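PDB 4XWW: DR2417 from Deinococcus radiodurans, which degrades RNA as a metal-dependent ribonuclease of the metallo-beta-lactamase superfamily, with 5'-3' exonuclease and possibly endonuclease activity, probably in rRNA maturation and possibly mRNA decay. Local coordinates for residues A[144-149]-A[161-166]; A[202-207]-A[435-440]. All coordinates share one frame; numbering follows the deposited sequence.

Interaction 1 (A[144-149]-A[161-166])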
ATOM      1  N   PHE A 144      38.619 -16.846  12.796  1.00 32.70           N
ATOM      2  CA  PHE A 144      38.057 -15.729  12.045  1.00 27.66           C
ATOM      3  C   PHE A 144      38.901 -14.462  12.097  1.00 26.49           C
ATOM      4  O   PHE A 144      39.321 -14.026  13.175  1.00 27.94           O
ATOM      5  CB  PHE A 144      36.663 -15.384  12.573  1.00 27.19           C
ATOM      6  CG  PHE A 144      35.638 -16.449  12.351  1.00 27.69           C
ATOM      7  CD1 PHE A 144      35.073 -16.633  11.100  1.00 33.86           C
ATOM      8  CD2 PHE A 144      35.195 -17.230  13.403  1.00 30.12           C
ATOM      9  CE1 PHE A 144      34.105 -17.600  10.898  1.00 33.62           C
ATOM     10  CE2 PHE A 144      34.223 -18.198  13.207  1.00 34.91           C
ATOM     11  CZ  PHE A 144      33.677 -18.379  11.953  1.00 29.42           C
ATOM     12  N   VAL A 145      39.118 -13.865  10.929  1.00 24.92           N
ATOM     13  CA  VAL A 145      39.619 -12.499  10.837  1.00 24.61           C
ATOM     14  C   VAL A 145      38.735 -11.696   9.886  1.00 26.27           C
ATOM     15  O   VAL A 145      38.428 -12.161   8.777  1.00 27.15           O
ATOM     16  CB  VAL A 145      41.075 -12.452  10.358  1.00 31.59           C
ATOM     17  CG1 VAL A 145      41.521 -11.013  10.159  1.00 28.31           C
ATOM     18  CG2 VAL A 145      41.985 -13.185  11.345  1.00 33.83           C
ATOM     19  N   ALA A 146      38.302 -10.511  10.323  1.00 22.99           N
ATOM     20  CA  ALA A 146      37.437  -9.669   9.495  1.00 25.13           C
ATOM     21  C   ALA A 146      38.150  -8.384   9.097  1.00 26.50           C
ATOM     22  O   ALA A 146      38.728  -7.713   9.948  1.00 25.59           O
ATOM     23  CB  ALA A 146      36.140  -9.344  10.236  1.00 20.05           C
ATOM     24  N   GLU A 147      38.096  -8.057   7.806  1.00 21.38           N
ATOM     25  CA  GLU A 147      38.700  -6.848   7.266  1.00 25.35           C
ATOM     26  C   GLU A 147      37.626  -5.918   6.709  1.00 25.23           C
ATOM     27  O   GLU A 147      36.869  -6.306   5.817  1.00 23.23           O
ATOM     28  CB  GLU A 147      39.709  -7.194   6.164  1.00 21.12           C
ATOM     29  CG  GLU A 147      40.463  -5.956   5.651  1.00 27.81           C
ATOM     30  CD  GLU A 147      41.411  -6.250   4.494  1.00 26.62           C
ATOM     31  OE1 GLU A 147      41.694  -7.433   4.230  1.00 29.58           O
ATOM     32  OE2 GLU A 147      41.852  -5.291   3.830  1.00 24.38           O
ATOM     33  N   PHE A 148      37.586  -4.686   7.205  1.00 21.31           N
ATOM     34  CA  PHE A 148      36.549  -3.737   6.822  1.00 25.47           C
ATOM     35  C   PHE A 148      36.961  -2.970   5.575  1.00 25.73           C
ATOM     36  O   PHE A 148      38.129  -2.635   5.422  1.00 22.75           O
ATOM     37  CB  PHE A 148      36.274  -2.765   7.977  1.00 25.38           C
ATOM     38  CG  PHE A 148      35.622  -3.407   9.174  1.00 28.14           C
ATOM     39  CD1 PHE A 148      36.367  -4.152  10.071  1.00 31.59           C
ATOM     40  CD2 PHE A 148      34.267  -3.244   9.413  1.00 26.65           C
ATOM     41  CE1 PHE A 148      35.769  -4.749  11.170  1.00 29.57           C
ATOM     42  CE2 PHE A 148      33.667  -3.832  10.517  1.00 24.69           C
ATOM     43  CZ  PHE A 148      34.424  -4.583  11.396  1.00 27.26           C
ATOM     44  N   PHE A 149      36.014  -2.679   4.685  1.00 21.29           N
ATOM     45  CA  PHE A 149      36.314  -1.754   3.597  1.00 18.44           C
ATOM     46  C   PHE A 149      35.093  -0.873   3.290  1.00 19.88           C
ATOM     47  O   PHE A 149      33.949  -1.219   3.601  1.00 21.21           O
ATOM     48  CB  PHE A 149      36.788  -2.503   2.344  1.00 20.32           C
ATOM     49  CG  PHE A 149      35.789  -3.482   1.812  1.00 23.18           C
ATOM     50  CD1 PHE A 149      35.775  -4.794   2.267  1.00 21.48           C
ATOM     51  CD2 PHE A 149      34.857  -3.096   0.854  1.00 19.23           C
ATOM     52  CE1 PHE A 149      34.857  -5.706   1.780  1.00 21.88           C
ATOM     53  CE2 PHE A 149      33.913  -4.005   0.358  1.00 19.39           C
ATOM     54  CZ  PHE A 149      33.907  -5.314   0.827  1.00 18.41           C
ATOM     55  N   TYR A 161      32.781  -6.158   4.366  1.00 16.46           N
ATOM     56  CA  TYR A 161      33.917  -6.802   5.025  1.00 17.48           C
ATOM     57  C   TYR A 161      34.308  -8.092   4.318  1.00 17.05           C
ATOM     58  O   TYR A 161      33.507  -8.725   3.631  1.00 20.25           O
ATOM     59  CB  TYR A 161      33.622  -7.090   6.516  1.00 18.53           C
ATOM     60  CG  TYR A 161      32.451  -8.016   6.708  1.00 21.98           C
ATOM     61  CD1 TYR A 161      31.162  -7.514   6.782  1.00 22.31           C
ATOM     62  CD2 TYR A 161      32.626  -9.395   6.781  1.00 24.97           C
ATOM     63  CE1 TYR A 161      30.070  -8.362   6.921  1.00 25.22           C
ATOM     64  CE2 TYR A 161      31.548 -10.244   6.920  1.00 26.86           C
ATOM     65  CZ  TYR A 161      30.276  -9.721   7.001  1.00 22.68           C
ATOM     66  OH  TYR A 161      29.209 -10.567   7.129  1.00 26.30           O
ATOM     67  N   ILE A 162      35.563  -8.462   4.497  1.00 20.15           N
ATOM     68  CA  ILE A 162      36.037  -9.775   4.108  1.00 20.90           C
ATOM     69  C   ILE A 162      36.270 -10.596   5.364  1.00 20.07           C
ATOM     70  O   ILE A 162      37.047 -10.204   6.242  1.00 22.72           O
ATOM     71  CB  ILE A 162      37.323  -9.688   3.278  1.00 21.14           C
ATOM     72  CG1 ILE A 162      37.032  -8.834   2.039  1.00 24.58           C
ATOM     73  CG2 ILE A 162      37.820 -11.095   2.930  1.00 24.56           C
ATOM     74  CD1 ILE A 162      38.201  -8.486   1.167  1.00 21.44           C
ATOM     75  N   LEU A 163      35.548 -11.707   5.458  1.00 19.63           N
ATOM     76  CA  LEU A 163      35.697 -12.633   6.560  1.00 21.23           C
ATOM     77  C   LEU A 163      36.586 -13.778   6.134  1.00 25.37           C
ATOM     78  O   LEU A 163      36.214 -14.582   5.279  1.00 25.86           O
ATOM     79  CB  LEU A 163      34.333 -13.151   7.017  1.00 22.15           C
ATOM     80  CG  LEU A 163      34.354 -13.944   8.319  1.00 23.47           C
ATOM     81  CD1 LEU A 163      34.724 -13.029   9.485  1.00 27.76           C
ATOM     82  CD2 LEU A 163      33.023 -14.643   8.567  1.00 23.11           C
ATOM     83  N   LYS A 164      37.768 -13.834   6.730  1.00 22.20           N
ATOM     84  CA  LYS A 164      38.773 -14.825   6.370  1.00 21.95           C
ATOM     85  C   LYS A 164      38.633 -15.989   7.322  1.00 25.41           C
ATOM     86  O   LYS A 164      38.677 -15.810   8.529  1.00 29.98           O
ATOM     87  CB  LYS A 164      40.163 -14.198   6.405  1.00 24.07           C
ATOM     88  CG  LYS A 164      40.240 -12.911   5.557  1.00 25.93           C
ATOM     89  CD  LYS A 164      41.464 -12.050   5.853  1.00 33.40           C
ATOM     90  CE  LYS A 164      41.339 -10.707   5.129  1.00 32.40           C
ATOM     91  NZ  LYS A 164      42.562  -9.850   5.267  1.00 29.63           N
ATOM     92  N   THR A 165      38.392 -17.173   6.769  1.00 25.43           N
ATOM     93  CA  THR A 165      38.059 -18.349   7.565  1.00 29.92           C
ATOM     94  C   THR A 165      38.974 -19.501   7.154  1.00 34.77           C
ATOM     95  O   THR A 165      39.664 -19.395   6.149  1.00 31.44           O
ATOM     96  CB  THR A 165      36.590 -18.766   7.374  1.00 27.32           C
ATOM     97  OG1 THR A 165      36.469 -19.563   6.195  1.00 29.85           O
ATOM     98  CG2 THR A 165      35.674 -17.540   7.262  1.00 23.37           C
ATOM     99  N   PRO A 166      38.978 -20.607   7.924  1.00 37.39           N
ATOM    100  CA  PRO A 166      39.809 -21.749   7.513  1.00 29.53           C
ATOM    101  C   PRO A 166      39.455 -22.374   6.152  1.00 33.73           C
ATOM    102  O   PRO A 166      40.278 -23.101   5.590  1.00 32.81           O
ATOM    103  CB  PRO A 166      39.565 -22.774   8.629  1.00 29.63           C
ATOM    104  CG  PRO A 166      39.195 -21.951   9.807  1.00 36.35           C
ATOM    105  CD  PRO A 166      38.423 -20.792   9.279  1.00 34.95           C
TER

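Interaction 2 (A[202-207]-A[435-440])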
ATOM      1  N   GLY A 202      41.063 -14.538  -4.371  1.00 28.81           N
ATOM      2  CA  GLY A 202      40.085 -15.609  -4.381  1.00 25.87           C
ATOM      3  C   GLY A 202      38.958 -15.305  -3.404  1.00 26.72           C
ATOM      4  O   GLY A 202      39.199 -15.162  -2.211  1.00 26.72           O
ATOM      5  N   VAL A 203      37.735 -15.158  -3.908  1.00 27.84           N
ATOM      6  CA  VAL A 203      36.555 -15.061  -3.052  1.00 23.21           C
ATOM      7  C   VAL A 203      35.803 -16.400  -3.124  1.00 25.91           C
ATOM      8  O   VAL A 203      35.323 -16.786  -4.191  1.00 26.79           O
ATOM      9  CB  VAL A 203      35.626 -13.897  -3.483  1.00 25.22           C
ATOM     10  CG1 VAL A 203      34.298 -13.907  -2.688  1.00 20.59           C
ATOM     11  CG2 VAL A 203      36.344 -12.548  -3.338  1.00 22.27           C
ATOM     12  N   LEU A 204      35.738 -17.132  -2.011  1.00 23.63           N
ATOM     13  CA  LEU A 204      34.965 -18.380  -1.982  1.00 22.51           C
ATOM     14  C   LEU A 204      33.456 -18.132  -2.043  1.00 28.19           C
ATOM     15  O   LEU A 204      32.718 -18.793  -2.794  1.00 24.74           O
ATOM     16  CB  LEU A 204      35.306 -19.181  -0.722  1.00 24.61           C
ATOM     17  CG  LEU A 204      34.563 -20.513  -0.559  1.00 31.88           C
ATOM     18  CD1 LEU A 204      34.922 -21.465  -1.693  1.00 30.47           C
ATOM     19  CD2 LEU A 204      34.922 -21.139   0.768  1.00 27.17           C
ATOM     20  N   LEU A 205      32.995 -17.189  -1.233  1.00 22.16           N
ATOM     21  CA  LEU A 205      31.574 -16.880  -1.162  1.00 27.46           C
ATOM     22  C   LEU A 205      31.355 -15.381  -1.218  1.00 22.16           C
ATOM     23  O   LEU A 205      31.966 -14.626  -0.464  1.00 20.48           O
ATOM     24  CB  LEU A 205      30.959 -17.442   0.120  1.00 25.42           C
ATOM     25  CG  LEU A 205      29.517 -17.017   0.406  1.00 22.31           C
ATOM     26  CD1 LEU A 205      28.587 -17.604  -0.641  1.00 22.12           C
ATOM     27  CD2 LEU A 205      29.137 -17.483   1.796  1.00 26.40           C
ATOM     28  N   LEU A 206      30.473 -14.959  -2.119  1.00 19.30           N
ATOM     29  CA  LEU A 206      30.007 -13.577  -2.131  1.00 17.52           C
ATOM     30  C   LEU A 206      28.590 -13.473  -1.541  1.00 21.81           C
ATOM     31  O   LEU A 206      27.689 -14.256  -1.895  1.00 21.77           O
ATOM     32  CB  LEU A 206      30.014 -13.019  -3.554  1.00 19.57           C
ATOM     33  CG  LEU A 206      29.316 -11.659  -3.726  1.00 18.57           C
ATOM     34  CD1 LEU A 206      30.153 -10.540  -3.065  1.00 19.86           C
ATOM     35  CD2 LEU A 206      29.092 -11.356  -5.205  1.00 20.14           C
ATOM     36  N   ILE A 207      28.413 -12.529  -0.622  1.00 18.46           N
ATOM     37  CA  ILE A 207      27.086 -12.170  -0.114  1.00 18.77           C
ATOM     38  C   ILE A 207      26.806 -10.732  -0.545  1.00 15.78           C
ATOM     39  O   ILE A 207      27.545  -9.807  -0.175  1.00 18.88           O
ATOM     40  CB  ILE A 207      27.022 -12.324   1.435  1.00 21.33           C
ATOM     41  CG1 ILE A 207      27.450 -13.733   1.872  1.00 17.48           C
ATOM     42  CG2 ILE A 207      25.615 -11.993   1.971  1.00 19.91           C
ATOM     43  CD1 ILE A 207      27.517 -13.869   3.383  1.00 23.22           C
ATOM     44  N   VAL A 435      23.721 -22.831   5.912  1.00 27.48           N
ATOM     45  CA  VAL A 435      24.389 -22.940   4.629  1.00 33.07           C
ATOM     46  C   VAL A 435      25.810 -23.434   4.869  1.00 32.01           C
ATOM     47  O   VAL A 435      26.623 -22.755   5.506  1.00 32.26           O
ATOM     48  CB  VAL A 435      24.399 -21.603   3.868  1.00 30.77           C
ATOM     49  CG1 VAL A 435      25.065 -21.777   2.505  1.00 25.32           C
ATOM     50  CG2 VAL A 435      22.962 -21.078   3.699  1.00 25.63           C
ATOM     51  N   ASN A 436      26.108 -24.634   4.383  1.00 31.86           N
ATOM     52  CA  ASN A 436      27.437 -25.194   4.584  1.00 30.92           C
ATOM     53  C   ASN A 436      28.400 -24.785   3.496  1.00 32.58           C
ATOM     54  O   ASN A 436      28.109 -24.909   2.314  1.00 33.96           O
ATOM     55  CB  ASN A 436      27.370 -26.713   4.676  1.00 36.37           C
ATOM     56  CG  ASN A 436      27.247 -27.183   6.096  1.00 48.62           C
ATOM     57  OD1 ASN A 436      26.151 -27.257   6.639  1.00 57.38           O
ATOM     58  ND2 ASN A 436      28.377 -27.464   6.723  1.00 54.51           N
ATOM     59  N   LEU A 437      29.565 -24.305   3.911  1.00 27.70           N
ATOM     60  CA  LEU A 437      30.521 -23.774   2.962  1.00 25.56           C
ATOM     61  C   LEU A 437      31.889 -24.397   3.186  1.00 34.05           C
ATOM     62  O   LEU A 437      32.424 -24.365   4.292  1.00 29.02           O
ATOM     63  CB  LEU A 437      30.593 -22.246   3.076  1.00 29.68           C
ATOM     64  CG  LEU A 437      31.589 -21.526   2.160  1.00 34.15           C
ATOM     65  CD1 LEU A 437      31.029 -21.446   0.760  1.00 29.55           C
ATOM     66  CD2 LEU A 437      31.927 -20.141   2.679  1.00 32.38           C
ATOM     67  N   GLY A 438      32.425 -24.987   2.126  1.00 35.33           N
ATOM     68  CA  GLY A 438      33.780 -25.499   2.120  1.00 34.91           C
ATOM     69  C   GLY A 438      34.429 -25.142   0.799  1.00 34.28           C
ATOM     70  O   GLY A 438      33.794 -24.536  -0.058  1.00 31.64           O
ATOM     71  N   PRO A 439      35.705 -25.510   0.626  1.00 37.39           N
ATOM     72  CA  PRO A 439      36.415 -25.189  -0.617  1.00 37.96           C
ATOM     73  C   PRO A 439      35.675 -25.642  -1.875  1.00 41.55           C
ATOM     74  O   PRO A 439      35.773 -24.970  -2.902  1.00 40.92           O
ATOM     75  CB  PRO A 439      37.741 -25.939  -0.446  1.00 38.59           C
ATOM     76  CG  PRO A 439      37.970 -25.863   1.037  1.00 36.42           C
ATOM     77  CD  PRO A 439      36.608 -26.085   1.640  1.00 41.66           C
ATOM     78  N   ASP A 440      34.941 -26.750  -1.791  1.00 35.19           N
ATOM     79  CA  ASP A 440      34.101 -27.198  -2.895  1.00 37.65           C
ATOM     80  C   ASP A 440      32.749 -27.691  -2.393  1.00 39.48           C
ATOM     81  O   ASP A 440      32.185 -28.642  -2.932  1.00 40.85           O
ATOM     82  CB  ASP A 440      34.784 -28.307  -3.700  1.00 51.24           C
ATOM     83  CG  ASP A 440      34.140 -28.496  -5.063  1.00 45.58           C
ATOM     84  OD1 ASP A 440      33.802 -27.464  -5.679  1.00 45.33           O
ATOM     85  OD2 ASP A 440      33.945 -29.652  -5.503  1.00 43.48           O
TER

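Interaction 1 (A[144-149]-A[161-166])
Strands 144-149 and 161-165 are the two antiparallel arms of a beta hairpin in the metallo-beta-lactamase fold, within a sheet where strand 137-140 flanks the first arm and strand 168-172 the second. Two hydrogen-bonded pairs join them. Val-145 N gives to Lys-164 O at 3.1 Å, and Lys-164 N returns to Val-145 O at 2.7 Å, almost linearly (174° at the hydrogen). Glu-147 and Ile-162 repeat this, N to O both ways. Between these pairs, Ala-146 CA-H points at Ile-162 O.

On the sheet face carrying Val-145, Glu-147, Ile-162 and Lys-164, the extended Lys-164 chain runs diagonally over to Glu-147, also extended. Lys-164 NZ meets Glu-147 OE1 at 2.8 Å in a salt bridge, from the anti side and 25° out of the carboxylate plane. Farther along, the Phe-149 ring turns back toward the second arm because chi1 of 59° sets CG between the backbone N and the carbonyl carbon; Phe-149 CE1 lies 3.3 Å from Tyr-161 N and 3.8 Å from Ile-162 CG1. The other face is greasy: Leu-163 CD2 packs 3.8 Å from Phe-144 CD1, while Leu-163 CD1 reaches Ala-146 CB at 4.0 Å. Phe-37 of strand 34-39 covers Leu-163 and Tyr-161 there, and Tyr-161 OH hydrogen-bonds His-172 ND1.

Arg-194 also grips Glu-147 OE1, and Glu-137 takes Lys-164 NZ, making a charge network of alternating sign. Glu-147 and Lys-164 each have two partners of opposite charge, which would favour an ionised Glu-147 although it is buried.

Interaction 2 (A[202-207]-A[435-440])
The backbones of 202-207 and 435-440 stay well apart, with nearest CA atoms at 7.1 Å (Leu-204 and Pro-439) and 8.1 Å (Leu-205 and Leu-437), and no hydrogen bond crosses. Leu-204 and Leu-437 reach toward each other tip to tip, with Leu-204 CD2 3.6 Å from Leu-437 CG. Both have CG anti to the backbone N (chi1 180° in Leu-204 and 179° in Leu-437), which carries each branched end toward the other segment. The other methyl of Leu-204, CD1, lies against the end of the strand and the residue beyond it, 3.7 Å from Gly-438 O and 3.8 Å from Pro-439 O. Leu-437 CD2 meets Leu-205 at its root, 3.8 Å from Leu-205 CB, so the one side chain of Leu-437 touches two successive leucines. Phe-398 of strand 398-402 packs on both Leu-204 and Leu-437, while Phe-442 of strand 441-447 touches Leu-205 and Leu-437. The side chains meet by apolar contact, with two backbone carbonyl oxygens beside Leu-204 CD1. Strands 205-209 and 433-438 belong to different mixed sheets, and leucines meeting between the two sheets in this way form part of the core of the alpha-beta/beta-alpha sandwich of the metallo-beta-lactamase fold.

Along the chain the two contacts follow in series: interaction 1 ends at residue 166, just past its hairpin strand, and interaction 2 opens at 202, then waits for residues 435-440 more than 220 positions later. Their centres lie 13 Å apart and their nearest atoms about 5 Å, without touching. Both use the same seven-stranded sheet, where strand 168-172 sits between strands 159-165 and 205-209. Interaction 1 joins two neighbouring strands within that sheet through backbone bonds; interaction 2 fastens it to the eight-stranded sheet facing it. Strand 433-438 lies beside strand 19-23 in the eight-stranded sheet, so an early and a late part of the chain share it.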